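Local coordinates for protein peptidase M3B, oligoendopeptidase F (Enterococcus faecium, PDB 2QR4) that probably cleaves peptide bonds within short peptides, as a metal-dependent oligoendopeptidase of the M3 family, at residues 250-255 and 501-506; 221-226 and 451-456; 426-431 and 567-572. All coordinates share one frame; numbering follows the deposited sequence.

Interaction 1: residues 250-255 and 501-506; sequences DTLVDV and YVFQYS
Leu-252 carries its CG opposite the backbone nitrogen (chi1 170°), and this torsion sends the isobutyl group straight out from helix 246-258 to Phe-503 and Ser-506. Its two methyl groups then divide the work. Leu-252 CD1 presses on Ser-506, reaching Ser-506 CB at 3.5 Å, while Leu-252 CD2 turns to the other partner and meets Phe-503 CB at 3.8 Å. Leu-252 CD2 also lies 3.8 Å from Phe-503 O, so a good part of what the leucine feels is the base of the phenylalanine and its backbone.

Phe-503 holds CG between its backbone nitrogen and carbonyl carbon (chi1 81°), which swings the ring to one side. Leu-252 CD2 consequently sits at the edge of the ring, near its plane, and does not stack on a face. The ring also meets that of Tyr-249, just before 250-255 on helix 246-258, with the planes at about 40°.

Ser-506 offers carbon here and oxygen elsewhere. Its OG lies within hydrogen-bonding distance of Thr-435 O, its strongest partner, and of Val-436 O and Thr-440 OG1, all on helix 418-454, with a single proton to share among them. The buried hydroxyl is thus satisfied from that neighbour, leaving CB for the leucine. No hydrogen bond joins 250-255 to 501-506, and the CA atoms of Leu-252 and Ser-506 stand 7.7 Å apart.

Leu-252 touches two further helices, resting on Thr-440 of helix 418-454 and Ile-559 of helix 557-579, while Phe-503 packs on Ala-443. One buried leucine of helix 246-258 is thus packed among helices 503-520, 418-454 and 557-579, as is common for interhelical cores of a mostly alpha-helical M3-family peptidase.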
loop_
_atom_site.group_PDB
_atom_site.type_symbol
_atom_site.label_atom_id
_atom_site.label_comp_id
_atom_site.label_asym_id
_atom_site.label_seq_id
_atom_site.Cartn_x
_atom_site.Cartn_y
_atom_site.Cartn_z
ATOM N N ASP A 250 1.578 2.342 -29.391
ATOM C CA ASP A 250 1.206 3.633 -30.024
ATOM C C ASP A 250 0.259 3.428 -31.192
ATOM O O ASP A 250 -0.776 4.074 -31.277
ATOM C CB ASP A 250 2.430 4.409 -30.526
ATOM C CG ASP A 250 3.337 4.886 -29.398
ATOM O OD1 ASP A 250 2.852 5.088 -28.268
ATOM O OD2 ASP A 250 4.550 5.060 -29.651
ATOM N N THR A 251 0.613 2.508 -32.083
ATOM C CA THR A 251 -0.231 2.165 -33.219
ATOM C C THR A 251 -1.649 1.790 -32.796
ATOM O O THR A 251 -2.618 2.261 -33.387
ATOM C CB THR A 251 0.359 1.005 -34.001
ATOM O OG1 THR A 251 1.609 1.406 -34.555
ATOM C CG2 THR A 251 -0.564 0.596 -35.114
ATOM N N LEU A 252 -1.764 0.950 -31.773
ATOM C CA LEU A 252 -3.078 0.552 -31.259
ATOM C C LEU A 252 -3.872 1.768 -30.801
ATOM O O LEU A 252 -4.996 1.992 -31.253
ATOM C CB LEU A 252 -2.950 -0.452 -30.106
ATOM C CG LEU A 252 -4.255 -0.742 -29.360
ATOM C CD1 LEU A 252 -5.207 -1.656 -30.182
ATOM C CD2 LEU A 252 -3.933 -1.361 -28.017
ATOM N N VAL A 253 -3.283 2.562 -29.917
ATOM C CA VAL A 253 -3.976 3.733 -29.382
ATOM C C VAL A 253 -4.342 4.754 -30.480
ATOM O O VAL A 253 -5.444 5.308 -30.477
ATOM C CB VAL A 253 -3.167 4.377 -28.225
ATOM C CG1 VAL A 253 -3.755 5.716 -27.809
ATOM C CG2 VAL A 253 -3.128 3.428 -27.039
ATOM N N ASP A 254 -3.433 4.972 -31.430
ATOM C CA ASP A 254 -3.665 5.919 -32.531
ATOM C C ASP A 254 -4.730 5.477 -33.515
ATOM O O ASP A 254 -5.564 6.285 -33.928
ATOM C CB ASP A 254 -2.371 6.220 -33.296
ATOM C CG ASP A 254 -1.378 7.005 -32.456
ATOM O OD1 ASP A 254 -1.772 7.486 -31.371
ATOM O OD2 ASP A 254 -0.204 7.138 -32.868
ATOM N N VAL A 255 -4.693 4.212 -33.925
ATOM C CA VAL A 255 -5.693 3.719 -34.874
ATOM C C VAL A 255 -7.086 3.695 -34.236
ATOM O O VAL A 255 -8.071 4.088 -34.856
ATOM C CB VAL A 255 -5.314 2.333 -35.428
ATOM C CG1 VAL A 255 -6.441 1.776 -36.275
ATOM C CG2 VAL A 255 -4.002 2.418 -36.242
ATOM N N TYR A 501 -0.875 -4.682 -19.169
ATOM C CA TYR A 501 -1.378 -5.969 -19.585
ATOM C C TYR A 501 -2.547 -5.851 -20.563
ATOM O O TYR A 501 -2.565 -6.547 -21.583
ATOM C CB TYR A 501 -1.810 -6.728 -18.347
ATOM C CG TYR A 501 -2.313 -8.124 -18.552
ATOM C CD1 TYR A 501 -1.437 -9.190 -18.565
ATOM C CD2 TYR A 501 -3.672 -8.383 -18.655
ATOM C CE1 TYR A 501 -1.886 -10.483 -18.706
ATOM C CE2 TYR A 501 -4.143 -9.668 -18.795
ATOM C CZ TYR A 501 -3.241 -10.722 -18.820
ATOM O OH TYR A 501 -3.681 -12.021 -18.959
ATOM N N VAL A 502 -3.501 -4.962 -20.275
ATOM C CA VAL A 502 -4.764 -4.926 -21.044
ATOM C C VAL A 502 -4.676 -4.678 -22.552
ATOM O O VAL A 502 -5.528 -5.165 -23.283
ATOM C CB VAL A 502 -5.788 -3.911 -20.484
ATOM C CG1 VAL A 502 -6.374 -4.405 -19.202
ATOM C CG2 VAL A 502 -5.151 -2.545 -20.326
ATOM N N PHE A 503 -3.683 -3.924 -23.021
ATOM C CA PHE A 503 -3.628 -3.606 -24.452
ATOM C C PHE A 503 -3.527 -4.864 -25.279
ATOM O O PHE A 503 -3.888 -4.874 -26.456
ATOM C CB PHE A 503 -2.468 -2.674 -24.801
ATOM C CG PHE A 503 -1.135 -3.361 -24.947
ATOM C CD1 PHE A 503 -0.571 -3.547 -26.207
ATOM C CD2 PHE A 503 -0.414 -3.776 -23.822
ATOM C CE1 PHE A 503 0.686 -4.170 -26.347
ATOM C CE2 PHE A 503 0.833 -4.392 -23.942
ATOM C CZ PHE A 503 1.387 -4.600 -25.204
ATOM N N GLN A 504 -3.036 -5.933 -24.669
ATOM C CA GLN A 504 -2.861 -7.168 -25.417
ATOM C C GLN A 504 -4.180 -7.793 -25.854
ATOM O O GLN A 504 -4.214 -8.544 -26.828
ATOM C CB GLN A 504 -1.985 -8.154 -24.647
ATOM C CG GLN A 504 -0.520 -7.754 -24.723
ATOM C CD GLN A 504 0.366 -8.499 -23.752
ATOM O OE1 GLN A 504 0.287 -8.300 -22.537
ATOM N NE2 GLN A 504 1.235 -9.350 -24.289
ATOM N N TYR A 505 -5.267 -7.475 -25.156
ATOM C CA TYR A 505 -6.568 -7.969 -25.586
ATOM C C TYR A 505 -6.898 -7.416 -26.970
ATOM O O TYR A 505 -7.402 -8.127 -27.811
ATOM C CB TYR A 505 -7.678 -7.578 -24.609
ATOM C CG TYR A 505 -7.631 -8.273 -23.269
ATOM C CD1 TYR A 505 -7.737 -9.648 -23.160
ATOM C CD2 TYR A 505 -7.520 -7.538 -22.107
ATOM C CE1 TYR A 505 -7.705 -10.271 -21.913
ATOM C CE2 TYR A 505 -7.495 -8.143 -20.877
ATOM C CZ TYR A 505 -7.585 -9.490 -20.774
ATOM O OH TYR A 505 -7.533 -10.028 -19.509
ATOM N N SER A 506 -6.599 -6.143 -27.189
ATOM C CA SER A 506 -6.977 -5.457 -28.419
ATOM C C SER A 506 -6.064 -5.768 -29.602
ATOM O O SER A 506 -6.520 -5.815 -30.746
ATOM C CB SER A 506 -7.007 -3.951 -28.180
ATOM O OG SER A 506 -7.706 -3.667 -26.990
#

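Interaction 2: residues 221-226 and 451-456; sequences GHNFKA and TEDEKG
Asn-223 and Asp-453 make the tight part of this contact, with a single short, nearly straight hydrogen bond between otherwise sparsely touching helices. Asn-223 ND2 donates to Asp-453 OD2 over 2.9 Å, at an angle of 165°. The acceptor lies in the amide plane of Asn-223, and amide and carboxylate are almost coplanar, 10° apart, although the two side chains run past each other in opposite directions. OD2 receives the hydrogen on its anti lone pair, the one pointing away from OD1; that second oxygen is engaged by a salt bridge with Lys-220. The amide nitrogen has another hydrogen-bond partner in His-450 O, on the same helix as Asp-453.

Toward the solvent the contact thins out. Exposed Glu-454 contributes little more than its CB, 3.7 Å from Asn-223 ND2, and its carboxylate end turns off from Asn-223. Just beyond, helix 418-454 gives way to a Schellman motif, Gly-456 taking a positive phi and bonding back to Asp-453 O. On the other helix, Phe-224 packs on Gly-141 of the second subunit, so the dimer interface lies close by.

Chemically, a neutral amide bridges a carboxylate and a main-chain carbonyl, while Lys-220 supplies the opposite charge; together they would be expected to keep Asp-453 ionised and its carboxylate fixed in rotation.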
loop_
_atom_site.group_PDB
_atom_site.type_symbol
_atom_site.label_atom_id
_atom_site.label_comp_id
_atom_site.label_asym_id
_atom_site.label_seq_id
_atom_site.Cartn_x
_atom_site.Cartn_y
_atom_site.Cartn_z
ATOM N N GLY A 221 5.591 2.650 -8.091
ATOM C CA GLY A 221 6.569 1.542 -8.068
ATOM C C GLY A 221 7.077 1.159 -9.445
ATOM O O GLY A 221 8.278 0.900 -9.611
ATOM N N HIS A 222 6.174 1.122 -10.436
ATOM C CA HIS A 222 6.576 0.881 -11.829
ATOM C C HIS A 222 7.542 1.949 -12.337
ATOM O O HIS A 222 8.533 1.646 -12.997
ATOM C CB HIS A 222 5.367 0.851 -12.762
ATOM C CG HIS A 222 4.465 -0.317 -12.545
ATOM N ND1 HIS A 222 3.171 -0.351 -13.018
ATOM C CD2 HIS A 222 4.665 -1.488 -11.893
ATOM C CE1 HIS A 222 2.614 -1.496 -12.672
ATOM N NE2 HIS A 222 3.499 -2.206 -11.992
ATOM N N ASN A 223 7.239 3.202 -12.031
ATOM C CA ASN A 223 8.088 4.299 -12.462
ATOM C C ASN A 223 9.453 4.270 -11.793
ATOM O O ASN A 223 10.482 4.451 -12.445
ATOM C CB ASN A 223 7.374 5.654 -12.287
ATOM C CG ASN A 223 6.440 5.954 -13.465
ATOM O OD1 ASN A 223 6.662 5.448 -14.567
ATOM N ND2 ASN A 223 5.403 6.766 -13.239
ATOM N N PHE A 224 9.460 4.028 -10.492
ATOM C CA PHE A 224 10.703 3.942 -9.765
ATOM C C PHE A 224 11.599 2.818 -10.319
ATOM O O PHE A 224 12.797 3.035 -10.524
ATOM C CB PHE A 224 10.432 3.715 -8.278
ATOM C CG PHE A 224 11.670 3.379 -7.498
ATOM C CD1 PHE A 224 12.580 4.366 -7.169
ATOM C CD2 PHE A 224 11.947 2.074 -7.141
ATOM C CE1 PHE A 224 13.738 4.062 -6.481
ATOM C CE2 PHE A 224 13.107 1.755 -6.452
ATOM C CZ PHE A 224 13.995 2.753 -6.110
ATOM N N LYS A 225 11.024 1.631 -10.559
ATOM C CA LYS A 225 11.805 0.494 -11.078
ATOM C C LYS A 225 12.305 0.754 -12.494
ATOM O O LYS A 225 13.449 0.455 -12.828
ATOM C CB LYS A 225 11.009 -0.809 -11.029
ATOM C CG LYS A 225 11.061 -1.533 -9.678
ATOM C CD LYS A 225 9.798 -2.357 -9.487
ATOM C CE LYS A 225 9.907 -3.319 -8.322
ATOM N NZ LYS A 225 8.641 -4.113 -8.201
ATOM N N ALA A 226 11.451 1.338 -13.323
ATOM C CA ALA A 226 11.858 1.718 -14.663
ATOM C C ALA A 226 13.066 2.665 -14.587
ATOM O O ALA A 226 14.073 2.480 -15.276
ATOM C CB ALA A 226 10.689 2.377 -15.397
ATOM N N THR A 451 2.654 8.178 -17.320
ATOM C CA THR A 451 3.342 9.358 -17.858
ATOM C C THR A 451 3.095 10.605 -17.018
ATOM O O THR A 451 4.003 11.397 -16.814
ATOM C CB THR A 451 2.963 9.626 -19.319
ATOM O OG1 THR A 451 1.531 9.653 -19.433
ATOM C CG2 THR A 451 3.530 8.510 -20.201
ATOM N N GLU A 452 1.867 10.755 -16.523
ATOM C CA GLU A 452 1.512 11.868 -15.646
ATOM C C GLU A 452 2.280 11.830 -14.337
ATOM O O GLU A 452 2.900 12.816 -13.944
ATOM C CB GLU A 452 0.011 11.871 -15.385
ATOM C CG GLU A 452 -0.795 12.357 -16.592
ATOM C CD GLU A 452 -0.484 13.812 -16.970
ATOM O OE1 GLU A 452 -1.025 14.728 -16.315
ATOM O OE2 GLU A 452 0.290 14.045 -17.925
ATOM N N ASP A 453 2.258 10.681 -13.671
ATOM C CA ASP A 453 3.018 10.501 -12.434
ATOM C C ASP A 453 4.522 10.717 -12.633
ATOM O O ASP A 453 5.205 11.276 -11.782
ATOM C CB ASP A 453 2.774 9.109 -11.841
ATOM C CG ASP A 453 3.676 8.824 -10.658
ATOM O OD1 ASP A 453 3.317 9.199 -9.526
ATOM O OD2 ASP A 453 4.752 8.234 -10.862
ATOM N N GLU A 454 5.045 10.258 -13.757
ATOM C CA GLU A 454 6.461 10.418 -14.009
ATOM C C GLU A 454 6.812 11.901 -14.147
ATOM O O GLU A 454 7.839 12.335 -13.642
ATOM C CB GLU A 454 6.901 9.562 -15.205
ATOM C CG GLU A 454 7.677 10.279 -16.288
ATOM C CD GLU A 454 7.070 10.025 -17.677
ATOM O OE1 GLU A 454 6.466 10.975 -18.241
ATOM O OE2 GLU A 454 7.174 8.875 -18.188
ATOM N N LYS A 455 5.949 12.679 -14.799
ATOM C CA LYS A 455 6.139 14.135 -14.892
ATOM C C LYS A 455 5.930 14.831 -13.545
ATOM O O LYS A 455 6.115 16.026 -13.425
ATOM C CB LYS A 455 5.196 14.756 -15.933
ATOM C CG LYS A 455 5.411 14.276 -17.367
ATOM C CD LYS A 455 4.600 15.100 -18.369
ATOM C CE LYS A 455 3.175 15.301 -17.877
ATOM N NZ LYS A 455 2.360 16.208 -18.738
ATOM N N GLY A 456 5.532 14.088 -12.527
ATOM C CA GLY A 456 5.328 14.694 -11.217
ATOM C C GLY A 456 3.947 15.294 -10.981
ATOM O O GLY A 456 3.765 16.079 -10.049
#

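Interaction 3: residues 426-431 and 567-572; sequences NHYLDG and EQRLNE
Tyr-428 turns one ring face to Arg-569, and the guanidinium approaches that face end-on instead of lying flat against it: ring and guanidinium planes stand 80° apart. Arg-569 NH1 sits 3.3 Å above the plane, over the centre of the Tyr-428 ring. Arg-569 CZ follows behind it, 4.5 Å from the centroid of the Tyr-428 ring and 3° off the ring normal. This is a cation-pi contact with one nitrogen leading, so an N-H edge of the cation, and not its pi face, is offered to the aromatic electrons. The arginine can span the gap because its chain is extended from CG to NE, and along the way Arg-569 CD lies over the same face, near the rim, 3.7 Å from Tyr-428 CD2.

NH2, the other terminal nitrogen, forms a salt bridge with Glu-409 of helix 394-414. The buried charge is therefore shared between a carboxylate and an aromatic face, and the two partners together limit how the guanidinium can rotate. Thr-408 and Leu-412 of the same helix line the arginine as well.

Beside this polar pair lies an apolar one. Leu-429 projects toward helix 557-579 and lays CD1 on the main chain of Leu-570, 3.8 Å from its CA, while Leu-429 CD2 comes within 4.2 Å of Leu-570 CB, so the leucine rests on the backbone of helix 557-579 as well as on the Leu-570 side chain; Phe-566 and Leu-573 also touch it.

The two short helical segments approach to 9.9 Å between axes and cross at -137°, about midway between antiparallel and perpendicular. The contact joins helices 418-454, 557-579 and 394-414 in a buried, mostly helical interior, where one arginine uses both a cation-pi contact and a buried salt bridge.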
loop_
_atom_site.group_PDB
_atom_site.type_symbol
_atom_site.label_atom_id
_atom_site.label_comp_id
_atom_site.label_asym_id
_atom_site.label_seq_id
_atom_site.Cartn_x
_atom_site.Cartn_y
_atom_site.Cartn_z
ATOM N N ASN A 426 -24.620 -8.272 -34.656
ATOM C CA ASN A 426 -24.508 -7.531 -33.402
ATOM C C ASN A 426 -23.641 -8.230 -32.340
ATOM O O ASN A 426 -22.927 -7.580 -31.586
ATOM C CB ASN A 426 -25.891 -7.198 -32.852
ATOM C CG ASN A 426 -25.825 -6.403 -31.581
ATOM O OD1 ASN A 426 -25.996 -6.952 -30.499
ATOM N ND2 ASN A 426 -25.557 -5.101 -31.694
ATOM N N HIS A 427 -23.700 -9.552 -32.299
ATOM C CA HIS A 427 -22.828 -10.336 -31.440
ATOM C C HIS A 427 -21.361 -10.003 -31.740
ATOM O O HIS A 427 -20.567 -9.793 -30.821
ATOM C CB HIS A 427 -23.123 -11.827 -31.648
ATOM C CG HIS A 427 -22.132 -12.757 -31.011
ATOM N ND1 HIS A 427 -22.193 -13.118 -29.681
ATOM C CD2 HIS A 427 -21.083 -13.435 -31.538
ATOM C CE1 HIS A 427 -21.217 -13.967 -29.411
ATOM N NE2 HIS A 427 -20.530 -14.178 -30.522
ATOM N N TYR A 428 -21.013 -9.938 -33.028
ATOM C CA TYR A 428 -19.657 -9.564 -33.446
ATOM C C TYR A 428 -19.310 -8.113 -33.064
ATOM O O TYR A 428 -18.218 -7.844 -32.553
ATOM C CB TYR A 428 -19.453 -9.752 -34.961
ATOM C CG TYR A 428 -18.108 -9.222 -35.435
ATOM C CD1 TYR A 428 -16.944 -9.977 -35.265
ATOM C CD2 TYR A 428 -17.992 -7.948 -36.015
ATOM C CE1 TYR A 428 -15.711 -9.497 -35.665
ATOM C CE2 TYR A 428 -16.748 -7.455 -36.433
ATOM C CZ TYR A 428 -15.618 -8.233 -36.246
ATOM O OH TYR A 428 -14.390 -7.772 -36.643
ATOM N N LEU A 429 -20.224 -7.177 -33.320
ATOM C CA LEU A 429 -19.903 -5.766 -33.078
ATOM C C LEU A 429 -19.740 -5.564 -31.591
ATOM O O LEU A 429 -18.911 -4.774 -31.143
ATOM C CB LEU A 429 -20.970 -4.830 -33.659
ATOM C CG LEU A 429 -21.192 -4.949 -35.175
ATOM C CD1 LEU A 429 -22.515 -4.334 -35.585
ATOM C CD2 LEU A 429 -20.043 -4.319 -35.933
ATOM N N ASP A 430 -20.513 -6.326 -30.830
ATOM C CA ASP A 430 -20.488 -6.233 -29.393
ATOM C C ASP A 430 -19.163 -6.721 -28.797
ATOM O O ASP A 430 -18.547 -6.032 -27.972
ATOM C CB ASP A 430 -21.662 -6.998 -28.810
ATOM C CG ASP A 430 -21.833 -6.746 -27.346
ATOM O OD1 ASP A 430 -21.983 -5.559 -26.971
ATOM O OD2 ASP A 430 -21.812 -7.733 -26.581
ATOM N N GLY A 431 -18.724 -7.906 -29.215
ATOM C CA GLY A 431 -17.424 -8.424 -28.802
ATOM C C GLY A 431 -16.319 -7.451 -29.184
ATOM O O GLY A 431 -15.381 -7.237 -28.417
ATOM N N GLU A 567 -17.027 -1.635 -39.542
ATOM C CA GLU A 567 -17.828 -0.687 -40.298
ATOM C C GLU A 567 -18.757 -1.395 -41.293
ATOM O O GLU A 567 -19.952 -1.109 -41.349
ATOM C CB GLU A 567 -16.928 0.338 -41.009
ATOM C CG GLU A 567 -17.677 1.240 -42.013
ATOM C CD GLU A 567 -16.815 2.358 -42.612
ATOM O OE1 GLU A 567 -15.614 2.130 -42.877
ATOM O OE2 GLU A 567 -17.342 3.471 -42.823
ATOM N N GLN A 568 -18.234 -2.318 -42.082
ATOM C CA GLN A 568 -19.122 -2.976 -43.031
ATOM C C GLN A 568 -20.227 -3.788 -42.355
ATOM O O GLN A 568 -21.374 -3.771 -42.791
ATOM C CB GLN A 568 -18.386 -3.747 -44.156
ATOM C CG GLN A 568 -17.243 -4.613 -43.758
ATOM C CD GLN A 568 -16.430 -5.080 -44.966
ATOM O OE1 GLN A 568 -15.270 -4.714 -45.129
ATOM N NE2 GLN A 568 -17.036 -5.898 -45.800
ATOM N N ARG A 569 -19.912 -4.452 -41.255
ATOM C CA ARG A 569 -20.937 -5.224 -40.575
ATOM C C ARG A 569 -21.934 -4.307 -39.840
ATOM O O ARG A 569 -23.124 -4.585 -39.778
ATOM C CB ARG A 569 -20.306 -6.277 -39.675
ATOM C CG ARG A 569 -19.478 -7.320 -40.488
ATOM C CD ARG A 569 -18.877 -8.400 -39.584
ATOM N NE ARG A 569 -18.359 -9.490 -40.378
ATOM C CZ ARG A 569 -17.661 -10.511 -39.893
ATOM N NH1 ARG A 569 -17.372 -10.562 -38.603
ATOM N NH2 ARG A 569 -17.237 -11.472 -40.712
ATOM N N LEU A 570 -21.442 -3.185 -39.346
ATOM C CA LEU A 570 -22.278 -2.169 -38.750
ATOM C C LEU A 570 -23.263 -1.640 -39.793
ATOM O O LEU A 570 -24.479 -1.610 -39.552
ATOM C CB LEU A 570 -21.393 -1.051 -38.184
ATOM C CG LEU A 570 -22.025 0.244 -37.672
ATOM C CD1 LEU A 570 -23.148 -0.085 -36.721
ATOM C CD2 LEU A 570 -20.967 1.084 -36.978
ATOM N N ASN A 571 -22.737 -1.242 -40.953
ATOM C CA ASN A 571 -23.560 -0.772 -42.071
ATOM C C ASN A 571 -24.620 -1.795 -42.505
ATOM O O ASN A 571 -25.762 -1.432 -42.792
ATOM C CB ASN A 571 -22.682 -0.363 -43.266
ATOM C CG ASN A 571 -22.063 1.023 -43.099
ATOM O OD1 ASN A 571 -22.465 1.794 -42.216
ATOM N ND2 ASN A 571 -21.092 1.358 -43.966
ATOM N N GLU A 572 -24.247 -3.071 -42.534
ATOM C CA GLU A 572 -25.190 -4.136 -42.895
ATOM C C GLU A 572 -26.290 -4.306 -41.833
ATOM O O GLU A 572 -27.451 -4.528 -42.162
ATOM C CB GLU A 572 -24.467 -5.471 -43.162
ATOM C CG GLU A 572 -25.419 -6.645 -43.466
ATOM C CD GLU A 572 -24.709 -7.988 -43.641
ATOM O OE1 GLU A 572 -23.470 -8.062 -43.446
ATOM O OE2 GLU A 572 -25.399 -8.977 -43.986
#

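How the interactions relate
Helix 418-454 runs through two of the three contacts: it supplies segment 426-431 to interaction 3 and, farther along, segment 451-456 to interaction 2, whose centres lie 39 Å apart. Interaction 1 does not use segments of this helix but packs against it between them, its centre 20 Å from each of the others; nearest atoms are about 8 Å away in both cases. Along the chain the order is 221-226, 250-255, 426-431, 451-456, 501-506, 567-572, so every pair of contacts interleaves. Sequence-distant helices are thereby tied together from the buried interior to a surface near the second subunit.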